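PDB 3LB5: Hit-like protein involved in cell-cycle regulation from Bartonella henselae, which probably binds nucleotides and may hydrolyse purine nucleoside phosphoramidates, as other histidine triad (HINT) proteins do. Local coordinates for residues P41-Y46 and A53-M58; N30-L35 and L66-K71; K93-V98 and D105-M110. All blocks are in the same frame, centred on the assembly; numbering follows the deposited sequence.

Contact 1. Residues P41-Y46 and A53-M58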
ATOM      1  N   PRO B  41      -9.409  10.265 -21.351  1.00 10.60           N
ATOM      2  CA  PRO B  41     -10.186   9.049 -21.106  1.00 10.19           C
ATOM      3  C   PRO B  41      -9.480   8.103 -20.140  1.00 10.48           C
ATOM      4  O   PRO B  41      -8.266   8.236 -19.897  1.00  9.68           O
ATOM      5  CB  PRO B  41     -10.294   8.402 -22.491  1.00 10.64           C
ATOM      6  CG  PRO B  41      -9.073   8.890 -23.236  1.00 10.58           C
ATOM      7  CD  PRO B  41      -8.693  10.215 -22.642  1.00  9.34           C
ATOM      8  N   SER B  42     -10.272   7.195 -19.563  1.00 10.03           N
ATOM      9  CA  SER B  42      -9.768   6.114 -18.735  1.00 10.93           C
ATOM     10  C   SER B  42     -10.635   4.870 -18.954  1.00 10.99           C
ATOM     11  O   SER B  42     -11.734   4.942 -19.536  1.00 11.38           O
ATOM     12  CB  SER B  42      -9.692   6.508 -17.256  1.00  9.97           C
ATOM     13  OG  SER B  42     -10.854   7.212 -16.815  1.00 11.28           O
ATOM     14  N   VAL B  43     -10.125   3.727 -18.515  1.00 10.88           N
ATOM     15  CA  VAL B  43     -10.893   2.507 -18.564  1.00 10.77           C
ATOM     16  C   VAL B  43     -11.197   2.218 -17.107  1.00 11.27           C
ATOM     17  O   VAL B  43     -10.372   1.656 -16.384  1.00 10.43           O
ATOM     18  CB  VAL B  43     -10.109   1.346 -19.242  1.00 11.09           C
ATOM     19  CG1 VAL B  43     -10.977   0.093 -19.301  1.00 11.46           C
ATOM     20  CG2 VAL B  43      -9.673   1.752 -20.638  1.00 10.54           C
ATOM     21  N   ARG B  44     -12.370   2.662 -16.677  1.00 10.59           N
ATOM     22  CA  ARG B  44     -12.738   2.604 -15.275  1.00 11.22           C
ATOM     23  C   ARG B  44     -13.407   1.267 -14.962  1.00 11.18           C
ATOM     24  O   ARG B  44     -14.224   0.786 -15.739  1.00 10.04           O
ATOM     25  CB  ARG B  44     -13.697   3.751 -14.949  1.00 10.85           C
ATOM     26  CG  ARG B  44     -13.120   5.132 -15.271  1.00 11.87           C
ATOM     27  CD  ARG B  44     -13.993   6.274 -14.744  1.00 10.87           C
ATOM     28  NE  ARG B  44     -13.389   7.548 -15.131  1.00 11.79           N
ATOM     29  CZ  ARG B  44     -13.720   8.735 -14.637  1.00 13.36           C
ATOM     30  NH1 ARG B  44     -14.679   8.856 -13.719  1.00 14.23           N
ATOM     31  NH2 ARG B  44     -13.093   9.812 -15.072  1.00 14.89           N
ATOM     32  N   VAL B  45     -13.045   0.677 -13.828  1.00 11.32           N
ATOM     33  CA  VAL B  45     -13.661  -0.565 -13.380  1.00 12.09           C
ATOM     34  C   VAL B  45     -14.653  -0.341 -12.227  1.00 12.52           C
ATOM     35  O   VAL B  45     -15.578  -1.118 -12.049  1.00 13.42           O
ATOM     36  CB  VAL B  45     -12.610  -1.654 -13.014  1.00 12.78           C
ATOM     37  CG1 VAL B  45     -11.767  -2.016 -14.235  1.00 13.47           C
ATOM     38  CG2 VAL B  45     -11.695  -1.218 -11.887  1.00 12.69           C
ATOM     39  N   TYR B  46     -14.465   0.724 -11.463  1.00 12.50           N
ATOM     40  CA  TYR B  46     -15.292   0.991 -10.287  1.00 13.80           C
ATOM     41  C   TYR B  46     -15.168   2.470  -9.948  1.00 13.55           C
ATOM     42  O   TYR B  46     -14.133   3.095 -10.201  1.00 13.30           O
ATOM     43  CB  TYR B  46     -14.858   0.103  -9.088  1.00 14.11           C
ATOM     44  CG  TYR B  46     -15.490   0.465  -7.744  1.00 16.17           C
ATOM     45  CD1 TYR B  46     -16.788   0.075  -7.437  1.00 19.94           C
ATOM     46  CD2 TYR B  46     -14.777   1.188  -6.785  1.00 18.78           C
ATOM     47  CE1 TYR B  46     -17.379   0.408  -6.215  1.00 20.72           C
ATOM     48  CE2 TYR B  46     -15.363   1.538  -5.553  1.00 21.40           C
ATOM     49  CZ  TYR B  46     -16.667   1.139  -5.282  1.00 21.74           C
ATOM     50  OH  TYR B  46     -17.266   1.460  -4.074  1.00 23.42           O
ATOM     51  N   ALA B  53     -11.399   3.669  -9.726  1.00  8.00           N
ATOM     52  CA  ALA B  53     -10.473   2.578 -10.005  1.00  8.07           C
ATOM     53  C   ALA B  53     -10.458   2.349 -11.492  1.00  7.78           C
ATOM     54  O   ALA B  53     -11.515   2.265 -12.123  1.00  8.44           O
ATOM     55  CB  ALA B  53     -10.879   1.285  -9.249  1.00  7.82           C
ATOM     56  N   PHE B  54      -9.262   2.224 -12.058  1.00  7.79           N
ATOM     57  CA  PHE B  54      -9.119   2.241 -13.498  1.00  8.24           C
ATOM     58  C   PHE B  54      -7.857   1.466 -13.896  1.00  8.73           C
ATOM     59  O   PHE B  54      -6.968   1.242 -13.081  1.00  8.50           O
ATOM     60  CB  PHE B  54      -9.104   3.694 -14.035  1.00  7.79           C
ATOM     61  CG  PHE B  54      -7.959   4.533 -13.504  1.00  9.02           C
ATOM     62  CD1 PHE B  54      -6.776   4.672 -14.247  1.00  8.15           C
ATOM     63  CD2 PHE B  54      -8.066   5.198 -12.276  1.00  8.44           C
ATOM     64  CE1 PHE B  54      -5.698   5.461 -13.772  1.00 10.77           C
ATOM     65  CE2 PHE B  54      -6.985   5.990 -11.784  1.00 10.28           C
ATOM     66  CZ  PHE B  54      -5.795   6.117 -12.544  1.00 10.92           C
ATOM     67  N   MET B  55      -7.836   1.013 -15.135  1.00  9.04           N
ATOM     68  CA  MET B  55      -6.754   0.185 -15.628  1.00 10.22           C
ATOM     69  C   MET B  55      -5.481   0.997 -15.809  1.00 10.46           C
ATOM     70  O   MET B  55      -5.511   2.103 -16.371  1.00 10.46           O
ATOM     71  CB  MET B  55      -7.160  -0.477 -16.953  1.00 10.78           C
ATOM     72  CG  MET B  55      -8.475  -1.285 -16.891  1.00 10.26           C
ATOM     73  SD  MET B  55      -8.565  -2.395 -15.472  1.00 11.10           S
ATOM     74  CE  MET B  55      -7.239  -3.529 -15.928  1.00  8.80           C
ATOM     75  N   ASP B  56      -4.364   0.449 -15.327  1.00 10.90           N
ATOM     76  CA  ASP B  56      -3.054   1.002 -15.645  1.00 11.25           C
ATOM     77  C   ASP B  56      -2.763   0.734 -17.129  1.00 11.19           C
ATOM     78  O   ASP B  56      -2.888  -0.408 -17.582  1.00 11.81           O
ATOM     79  CB  ASP B  56      -1.982   0.334 -14.761  1.00 11.91           C
ATOM     80  CG  ASP B  56      -0.639   1.066 -14.792  1.00 12.23           C
ATOM     81  OD1 ASP B  56      -0.213   1.539 -15.867  1.00 15.52           O
ATOM     82  OD2 ASP B  56       0.013   1.167 -13.733  1.00 16.40           O
ATOM     83  N   ILE B  57      -2.384   1.768 -17.887  1.00 11.22           N
ATOM     84  CA  ILE B  57      -2.111   1.616 -19.328  1.00 11.11           C
ATOM     85  C   ILE B  57      -0.728   1.038 -19.662  1.00 11.46           C
ATOM     86  O   ILE B  57      -0.462   0.691 -20.817  1.00  9.76           O
ATOM     87  CB  ILE B  57      -2.354   2.924 -20.157  1.00 11.54           C
ATOM     88  CG1 ILE B  57      -1.342   4.024 -19.795  1.00 11.60           C
ATOM     89  CG2 ILE B  57      -3.841   3.381 -20.039  1.00 11.52           C
ATOM     90  CD1 ILE B  57      -1.447   5.258 -20.672  1.00 13.85           C
ATOM     91  N   MET B  58       0.145   0.934 -18.666  1.00 11.39           N
ATOM     92  CA  MET B  58       1.408   0.214 -18.854  1.00 12.61           C
ATOM     93  C   MET B  58       1.517  -0.841 -17.759  1.00 12.35           C
ATOM     94  O   MET B  58       2.331  -0.708 -16.842  1.00 11.57           O
ATOM     95  CB  MET B  58       2.599   1.170 -18.824  1.00 13.45           C
ATOM     96  CG  MET B  58       2.705   2.084 -20.045  1.00 18.03           C
ATOM     97  SD  MET B  58       3.873   3.430 -19.726  1.00 28.83           S
ATOM     98  CE  MET B  58       2.831   4.548 -18.808  1.00 24.59           C
TER
HETATM   99  O   HOH W   1      -7.415   3.527 -17.920  1.00  9.91           O
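Met-55 and Ala-53 offer Val-43 and Val-45 two very different surfaces, one a bent chain and one a shallow hollow. The side chain of Met-55 lies against both valines: chi1 sets its CG against Val-43 CG1 at 3.7 Å, and the bend at chi2 (-47°) swings SD onto Val-45 CG1 at 3.5 Å. Val-45 CG2 drops into the low spot over Ala-53, 3.7 Å from that residue's CB, and the CB of Tyr-46 borders the same spot, 4.2 Å from Ala-53 CB. On the face away from Ala-53 and Tyr-46, Phe-54 stands opposite Arg-44 in a non-hydrogen-bonded antiparallel pair.

The backbone pairing runs alongside this packing. Val-45 and Tyr-46 together face Ala-53, a classic beta bulge, and Ala-53 O accepts from Val-45 N at 2.8 Å and, weakly, from Tyr-46 N at 3.4 Å. Straighter is the return bond from Ala-53 N to Tyr-46 O, with an N-H...O angle of 172°. Beyond the bond from Met-55 N to Val-43 O (2.9 Å) a water prolongs the pairing by bridging Val-43 N and Met-55 O.

This is the edge hairpin of the HIT-domain sheet. Ala-154 of helix 147-160 packs on Val-43 and Val-45, Ile-94 of helix 81-101 packs on Val-45, Tyr-46 and Ala-53, and strand 65-69 continues the sheet beyond strand 51-55.

Contact 2. Residues N30-L35 and L66-K71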
ATOM      1  N   ASN B  30      -1.691  17.511 -13.477  1.00 11.40           N
ATOM      2  CA  ASN B  30      -1.207  16.129 -13.483  1.00 10.64           C
ATOM      3  C   ASN B  30      -2.236  15.210 -14.114  1.00 10.06           C
ATOM      4  O   ASN B  30      -3.428  15.480 -14.047  1.00  8.69           O
ATOM      5  CB  ASN B  30      -0.754  15.642 -12.082  1.00 10.75           C
ATOM      6  CG  ASN B  30      -1.900  15.126 -11.225  1.00  9.97           C
ATOM      7  OD1 ASN B  30      -2.458  14.079 -11.507  1.00 10.35           O
ATOM      8  ND2 ASN B  30      -2.218  15.840 -10.141  1.00  9.51           N
ATOM      9  N   ILE B  31      -1.772  14.144 -14.764  1.00  9.73           N
ATOM     10  CA  ILE B  31      -2.683  13.356 -15.607  1.00 10.73           C
ATOM     11  C   ILE B  31      -3.867  12.701 -14.866  1.00 10.19           C
ATOM     12  O   ILE B  31      -4.946  12.541 -15.440  1.00 10.04           O
ATOM     13  CB  ILE B  31      -1.925  12.343 -16.520  1.00 11.02           C
ATOM     14  CG1 ILE B  31      -1.130  11.313 -15.694  1.00 12.33           C
ATOM     15  CG2 ILE B  31      -1.025  13.089 -17.515  1.00 11.64           C
ATOM     16  CD1 ILE B  31      -0.322  10.280 -16.592  1.00 16.68           C
ATOM     17  N   PHE B  32      -3.691  12.351 -13.593  1.00 10.02           N
ATOM     18  CA  PHE B  32      -4.809  11.823 -12.810  1.00  8.89           C
ATOM     19  C   PHE B  32      -5.830  12.894 -12.406  1.00  8.50           C
ATOM     20  O   PHE B  32      -7.015  12.605 -12.395  1.00  9.51           O
ATOM     21  CB  PHE B  32      -4.349  11.044 -11.564  1.00  8.59           C
ATOM     22  CG  PHE B  32      -3.583   9.761 -11.878  1.00  9.95           C
ATOM     23  CD1 PHE B  32      -3.531   9.231 -13.182  1.00  9.62           C
ATOM     24  CD2 PHE B  32      -2.928   9.081 -10.863  1.00  8.81           C
ATOM     25  CE1 PHE B  32      -2.795   8.073 -13.465  1.00 11.03           C
ATOM     26  CE2 PHE B  32      -2.203   7.903 -11.145  1.00  9.48           C
ATOM     27  CZ  PHE B  32      -2.141   7.412 -12.448  1.00 11.12           C
ATOM     28  N   ALA B  33      -5.390  14.095 -12.044  1.00  8.28           N
ATOM     29  CA  ALA B  33      -6.337  15.212 -11.852  1.00  7.87           C
ATOM     30  C   ALA B  33      -7.146  15.481 -13.143  1.00  7.26           C
ATOM     31  O   ALA B  33      -8.346  15.779 -13.100  1.00  6.33           O
ATOM     32  CB  ALA B  33      -5.588  16.463 -11.464  1.00  8.71           C
ATOM     33  N   LYS B  34      -6.465  15.390 -14.279  1.00  6.84           N
ATOM     34  CA  LYS B  34      -7.118  15.565 -15.596  1.00  7.72           C
ATOM     35  C   LYS B  34      -8.140  14.452 -15.859  1.00  6.61           C
ATOM     36  O   LYS B  34      -9.216  14.730 -16.346  1.00  7.39           O
ATOM     37  CB  LYS B  34      -6.084  15.647 -16.729  1.00  7.64           C
ATOM     38  CG  LYS B  34      -5.287  16.925 -16.736  1.00 11.44           C
ATOM     39  CD  LYS B  34      -4.462  17.052 -18.043  1.00 13.24           C
ATOM     40  CE  LYS B  34      -4.512  18.446 -18.617  1.00 17.32           C
ATOM     41  NZ  LYS B  34      -5.877  18.815 -19.122  1.00 16.68           N
ATOM     42  N   LEU B  35      -7.807  13.204 -15.512  1.00  7.57           N
ATOM     43  CA  LEU B  35      -8.744  12.062 -15.593  1.00  6.69           C
ATOM     44  C   LEU B  35     -10.006  12.327 -14.746  1.00  7.29           C
ATOM     45  O   LEU B  35     -11.137  12.175 -15.224  1.00  8.07           O
ATOM     46  CB  LEU B  35      -8.028  10.783 -15.087  1.00  7.60           C
ATOM     47  CG  LEU B  35      -8.700   9.393 -15.076  1.00  7.50           C
ATOM     48  CD1 LEU B  35      -7.624   8.286 -15.012  1.00  9.01           C
ATOM     49  CD2 LEU B  35      -9.690   9.233 -13.919  1.00 11.00           C
ATOM     50  N   LEU B  66      -5.331   0.678 -10.881  1.00  8.18           N
ATOM     51  CA  LEU B  66      -4.971   1.787 -10.014  1.00  8.19           C
ATOM     52  C   LEU B  66      -6.208   2.275  -9.266  1.00  7.47           C
ATOM     53  O   LEU B  66      -7.306   2.324  -9.833  1.00  7.01           O
ATOM     54  CB  LEU B  66      -4.380   2.935 -10.837  1.00  7.93           C
ATOM     55  CG  LEU B  66      -3.174   2.581 -11.697  1.00 11.22           C
ATOM     56  CD1 LEU B  66      -2.653   3.815 -12.431  1.00 12.95           C
ATOM     57  CD2 LEU B  66      -2.098   1.988 -10.826  1.00 10.83           C
ATOM     58  N   VAL B  67      -6.031   2.650  -8.005  1.00  6.41           N
ATOM     59  CA  VAL B  67      -7.153   3.247  -7.242  1.00  7.37           C
ATOM     60  C   VAL B  67      -6.721   4.644  -6.794  1.00  7.95           C
ATOM     61  O   VAL B  67      -5.638   4.795  -6.202  1.00  7.31           O
ATOM     62  CB  VAL B  67      -7.500   2.417  -6.004  1.00  6.92           C
ATOM     63  CG1 VAL B  67      -8.469   3.183  -5.062  1.00  8.37           C
ATOM     64  CG2 VAL B  67      -8.141   1.076  -6.418  1.00  7.15           C
ATOM     65  N   ILE B  68      -7.540   5.653  -7.120  1.00  7.54           N
ATOM     66  CA  ILE B  68      -7.233   7.044  -6.718  1.00  8.21           C
ATOM     67  C   ILE B  68      -8.390   7.683  -5.959  1.00  8.37           C
ATOM     68  O   ILE B  68      -9.559   7.398  -6.259  1.00  8.64           O
ATOM     69  CB  ILE B  68      -6.872   7.989  -7.937  1.00  8.35           C
ATOM     70  CG1 ILE B  68      -8.050   8.149  -8.913  1.00  9.49           C
ATOM     71  CG2 ILE B  68      -5.579   7.560  -8.652  1.00  7.58           C
ATOM     72  CD1 ILE B  68      -7.727   9.181 -10.069  1.00  8.82           C
ATOM     73  N   PRO B  69      -8.074   8.607  -5.020  1.00  8.99           N
ATOM     74  CA  PRO B  69      -9.124   9.479  -4.507  1.00  8.62           C
ATOM     75  C   PRO B  69      -9.544  10.509  -5.583  1.00  9.19           C
ATOM     76  O   PRO B  69      -8.748  10.899  -6.433  1.00  9.70           O
ATOM     77  CB  PRO B  69      -8.439  10.176  -3.332  1.00  8.43           C
ATOM     78  CG  PRO B  69      -6.977  10.261  -3.786  1.00  8.06           C
ATOM     79  CD  PRO B  69      -6.731   9.004  -4.538  1.00  9.15           C
ATOM     80  N   LYS B  70     -10.784  10.962  -5.528  1.00  8.86           N
ATOM     81  CA  LYS B  70     -11.215  12.039  -6.397  1.00  9.74           C
ATOM     82  C   LYS B  70     -10.724  13.355  -5.778  1.00 10.44           C
ATOM     83  O   LYS B  70     -10.530  14.361  -6.489  1.00 10.55           O
ATOM     84  CB  LYS B  70     -12.738  12.022  -6.512  1.00 10.12           C
ATOM     85  CG  LYS B  70     -13.268  10.917  -7.418  1.00  9.48           C
ATOM     86  CD  LYS B  70     -14.785  11.006  -7.523  1.00 12.00           C
ATOM     87  CE  LYS B  70     -15.301  10.117  -8.661  1.00 13.88           C
ATOM     88  NZ  LYS B  70     -16.788  10.062  -8.745  1.00 13.97           N
ATOM     89  N   LYS B  71     -10.552  13.356  -4.456  1.00  9.42           N
ATOM     90  CA  LYS B  71      -9.998  14.531  -3.801  1.00 10.38           C
ATOM     91  C   LYS B  71      -8.479  14.539  -3.937  1.00 11.26           C
ATOM     92  O   LYS B  71      -7.823  13.567  -3.576  1.00 12.38           O
ATOM     93  CB  LYS B  71     -10.441  14.645  -2.342  1.00  9.48           C
ATOM     94  CG  LYS B  71      -9.908  15.916  -1.620  1.00 10.07           C
ATOM     95  CD  LYS B  71     -10.419  15.990  -0.172  1.00  8.34           C
ATOM     96  CE  LYS B  71     -10.175  17.363   0.427  1.00  9.71           C
ATOM     97  NZ  LYS B  71      -8.701  17.623   0.618  1.00  9.48           N
TER
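Phe-32 reaches from the first turn of helix 31-36 to two side chains of strand 65-69, touching each with a different part of its ring. CZ, the far end, meets Leu-66 CD1 at 3.6 Å with the two side chains roughly perpendicular, while CD2 meets Ile-68 CG2 at 3.8 Å. Both methyls approach the ring obliquely. Chi1 aims the CB-CG-CZ line at Leu-66; chi2 near -11° brings the ring plane close to CA and puts CD2 on the side of Ile-68.

Ile-68 has the less common branch arrangement: CG1 stands between the backbone N and the carbonyl carbon (chi1 63°), and the chain then runs on extended. Its two ends are thereby spread, CG2 near the ring's CD2 and CD1 beside Phe-32 CB at 4.1 Å. The same CD1 is approached from the next helical turn by Leu-35 CD2, more loosely, at 4.3 Å. No hydrogen bond crosses the contact; it is wholly apolar and buried. The helix start is fixed within its own segment, where Asn-30 acts as N-cap, its OD1 accepting from Ala-33 N at 3.0 Å with the donor above the amide plane.

Helix and strand axes pass 10.2 Å apart at 76°, so the short helix lies across the sheet. Phe-54 of strand 51-55 and His-125 of the histidine triad motif each form edge-to-face pairs with Phe-32. On the sheet's opposite face, Val-67 and Pro-69 pack on helix 81-101.

Contact 3. Residues K93-V98 and D105-M110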
ATOM      1  N   LYS B  93     -11.551  -3.875  -1.951  1.00  9.74           N
ATOM      2  CA  LYS B  93     -12.578  -4.357  -2.878  1.00 10.83           C
ATOM      3  C   LYS B  93     -11.955  -4.729  -4.225  1.00 10.45           C
ATOM      4  O   LYS B  93     -12.287  -5.762  -4.792  1.00 10.39           O
ATOM      5  CB  LYS B  93     -13.666  -3.299  -3.056  1.00 10.83           C
ATOM      6  CG  LYS B  93     -14.949  -3.788  -3.728  1.00 13.89           C
ATOM      7  CD  LYS B  93     -15.888  -2.581  -3.957  1.00 15.15           C
ATOM      8  CE  LYS B  93     -17.225  -2.998  -4.550  1.00 16.59           C
ATOM      9  NZ  LYS B  93     -18.021  -3.919  -3.681  1.00 18.94           N
ATOM     10  N   ILE B  94     -11.055  -3.882  -4.723  1.00 11.47           N
ATOM     11  CA  ILE B  94     -10.360  -4.137  -5.995  1.00 11.79           C
ATOM     12  C   ILE B  94      -9.368  -5.297  -5.909  1.00 11.53           C
ATOM     13  O   ILE B  94      -9.248  -6.057  -6.863  1.00 12.36           O
ATOM     14  CB  ILE B  94      -9.670  -2.844  -6.565  1.00 11.27           C
ATOM     15  CG1 ILE B  94     -10.720  -1.819  -7.008  1.00 13.45           C
ATOM     16  CG2 ILE B  94      -8.691  -3.137  -7.710  1.00 11.31           C
ATOM     17  CD1 ILE B  94     -11.749  -2.275  -8.016  1.00 11.39           C
ATOM     18  N   ALA B  95      -8.652  -5.423  -4.787  1.00 10.86           N
ATOM     19  CA  ALA B  95      -7.684  -6.508  -4.597  1.00 10.09           C
ATOM     20  C   ALA B  95      -8.405  -7.852  -4.764  1.00 10.57           C
ATOM     21  O   ALA B  95      -7.953  -8.722  -5.484  1.00  9.19           O
ATOM     22  CB  ALA B  95      -7.048  -6.423  -3.211  1.00  9.92           C
ATOM     23  N   LYS B  96      -9.552  -7.973  -4.112  1.00 10.45           N
ATOM     24  CA  LYS B  96     -10.396  -9.160  -4.200  1.00 11.49           C
ATOM     25  C   LYS B  96     -10.981  -9.422  -5.592  1.00 11.68           C
ATOM     26  O   LYS B  96     -10.991 -10.566  -6.049  1.00 12.05           O
ATOM     27  CB  LYS B  96     -11.518  -9.090  -3.154  1.00 11.58           C
ATOM     28  CG  LYS B  96     -10.999  -9.253  -1.722  1.00 11.60           C
ATOM     29  CD  LYS B  96     -12.091  -9.073  -0.683  1.00 13.84           C
ATOM     30  CE  LYS B  96     -12.914 -10.346  -0.473  1.00 15.45           C
ATOM     31  NZ  LYS B  96     -12.088 -11.560  -0.082  1.00 18.11           N
ATOM     32  N   ALA B  97     -11.482  -8.381  -6.256  1.00 11.99           N
ATOM     33  CA  ALA B  97     -12.046  -8.543  -7.603  1.00 11.27           C
ATOM     34  C   ALA B  97     -10.977  -8.926  -8.629  1.00 11.33           C
ATOM     35  O   ALA B  97     -11.218  -9.774  -9.474  1.00 10.56           O
ATOM     36  CB  ALA B  97     -12.763  -7.299  -8.038  1.00 11.15           C
ATOM     37  N   VAL B  98      -9.815  -8.273  -8.557  1.00 11.07           N
ATOM     38  CA  VAL B  98      -8.692  -8.563  -9.458  1.00 11.74           C
ATOM     39  C   VAL B  98      -8.193 -10.010  -9.286  1.00 11.91           C
ATOM     40  O   VAL B  98      -7.934 -10.701 -10.273  1.00 12.04           O
ATOM     41  CB  VAL B  98      -7.523  -7.495  -9.299  1.00 11.31           C
ATOM     42  CG1 VAL B  98      -6.255  -7.899 -10.106  1.00 12.81           C
ATOM     43  CG2 VAL B  98      -7.993  -6.129  -9.741  1.00 11.17           C
ATOM     44  N   ASP B 105      -2.678 -15.949  -8.148  1.00 11.84           N
ATOM     45  CA  ASP B 105      -2.109 -16.615  -6.980  1.00 11.99           C
ATOM     46  C   ASP B 105      -1.914 -15.628  -5.828  1.00 11.39           C
ATOM     47  O   ASP B 105      -2.082 -15.975  -4.659  1.00 11.45           O
ATOM     48  CB  ASP B 105      -0.792 -17.299  -7.349  1.00 12.05           C
ATOM     49  CG  ASP B 105      -0.990 -18.435  -8.341  1.00 13.88           C
ATOM     50  OD1 ASP B 105      -1.976 -19.197  -8.189  1.00 15.58           O
ATOM     51  OD2 ASP B 105      -0.169 -18.563  -9.277  1.00 14.74           O
ATOM     52  N   GLY B 106      -1.587 -14.388  -6.164  1.00 10.67           N
ATOM     53  CA  GLY B 106      -1.402 -13.354  -5.155  1.00 10.35           C
ATOM     54  C   GLY B 106      -1.752 -11.956  -5.624  1.00  9.83           C
ATOM     55  O   GLY B 106      -1.998 -11.727  -6.809  1.00  9.67           O
ATOM     56  N   ILE B 107      -1.769 -11.014  -4.680  1.00  9.73           N
ATOM     57  CA  ILE B 107      -2.028  -9.615  -4.995  1.00  9.37           C
ATOM     58  C   ILE B 107      -0.983  -8.752  -4.300  1.00  8.97           C
ATOM     59  O   ILE B 107      -0.849  -8.800  -3.074  1.00  8.71           O
ATOM     60  CB  ILE B 107      -3.457  -9.172  -4.554  1.00  9.84           C
ATOM     61  CG1 ILE B 107      -4.556  -9.895  -5.377  1.00 10.84           C
ATOM     62  CG2 ILE B 107      -3.588  -7.630  -4.622  1.00 10.34           C
ATOM     63  CD1 ILE B 107      -4.713  -9.385  -6.818  1.00 11.05           C
ATOM     64  N   THR B 108      -0.273  -7.943  -5.088  1.00  8.46           N
ATOM     65  CA  THR B 108       0.659  -6.954  -4.533  1.00  8.96           C
ATOM     66  C   THR B 108       0.032  -5.562  -4.570  1.00  9.08           C
ATOM     67  O   THR B 108      -0.417  -5.102  -5.623  1.00  8.74           O
ATOM     68  CB  THR B 108       2.006  -6.952  -5.292  1.00  8.89           C
ATOM     69  OG1 THR B 108       2.618  -8.246  -5.178  1.00  8.35           O
ATOM     70  CG2 THR B 108       2.967  -5.892  -4.700  1.00 10.64           C
ATOM     71  N   VAL B 109      -0.005  -4.908  -3.409  1.00  8.45           N
ATOM     72  CA  VAL B 109      -0.484  -3.538  -3.302  1.00  8.44           C
ATOM     73  C   VAL B 109       0.735  -2.668  -3.076  1.00  8.46           C
ATOM     74  O   VAL B 109       1.539  -2.947  -2.190  1.00  7.80           O
ATOM     75  CB  VAL B 109      -1.477  -3.384  -2.123  1.00  7.74           C
ATOM     76  CG1 VAL B 109      -1.884  -1.921  -1.905  1.00  7.82           C
ATOM     77  CG2 VAL B 109      -2.685  -4.324  -2.334  1.00  8.63           C
ATOM     78  N   MET B 110       0.883  -1.608  -3.869  1.00  8.15           N
ATOM     79  CA  MET B 110       2.000  -0.688  -3.661  1.00  9.10           C
ATOM     80  C   MET B 110       1.523   0.743  -3.671  1.00  8.89           C
ATOM     81  O   MET B 110       0.561   1.088  -4.371  1.00  9.27           O
ATOM     82  CB  MET B 110       3.074  -0.851  -4.746  1.00  9.92           C
ATOM     83  CG  MET B 110       3.558  -2.272  -4.894  1.00 13.55           C
ATOM     84  SD  MET B 110       4.984  -2.334  -5.970  1.00 23.05           S
ATOM     85  CE  MET B 110       4.328  -1.977  -7.593  1.00 23.33           C
TER
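Ile-107 O is gripped from across the dimer interface, by a hydrogen bond from Asn-113 ND2 of the second subunit and by a weak one involving Ser-117 OG of that same subunit. The side chain of this isoleucine turns instead toward the helix of its own chain, where it meets Ala-95 and Val-98 in a contact that buries 140 Å² in all. Ile-107 and Ala-95 are the nearest backbone neighbours, with CA atoms 6.5 Å apart, a separation consistent with alanine's small side chain.

Three carbons do the touching on the strand side. CG2, placed opposite the backbone N, sits against Ala-95 CB at 3.9 Å. The other branch folds back at chi2 (-74°), which brings CD1 to 3.6 Å from Ala-95 O and lays it against Val-98 CG1 at 3.9 Å; CG1 of Ile-107 is likewise 3.6 Å from Ala-95 O. The isoleucine thus straddles one turn of helix, with a methyl on alanine, the folded arm beside the carbonyl oxygen of Ala-95 and its end against valine.

Helix 81-101 packed over a five-stranded antiparallel sheet is the core of the HIT fold, and strand 106-113 is an outermost strand of that sheet within the chain. Residues Ile-107 to Val-109 pair antiparallel with a strand of the second subunit, so the sheet continues through the dimer, as in HINT relatives.

Val-98 approaches Ile-107 with the two side chains set at a slant to each other, and it also touches Thr-65 of strand 65-69 and Pro-130 of strand 126-131.

Contacts 1 and 2 lie side by side, their centres about 10 Å apart, near the unidentified ligand: the side chains of Phe-54 and Phe-32 are each about 4 Å from it. Phe-54 O accepts a probable hydrogen bond from Leu-66 N at 2.8 Å. Contact 3 is more remote, its centre about 15 Å from that of contact 1 and 19 Å from that of contact 2, with the Val-98 side chain about 14 Å from the ligand. Ile-94, in its helical segment, reaches the other strands, its CG1 lying 3.8 Å from Ala-53 CB and 3.9 Å from Val-67 CG2. Contact 3 borders the second subunit, whereas no other protein chain touches contacts 1 and 2.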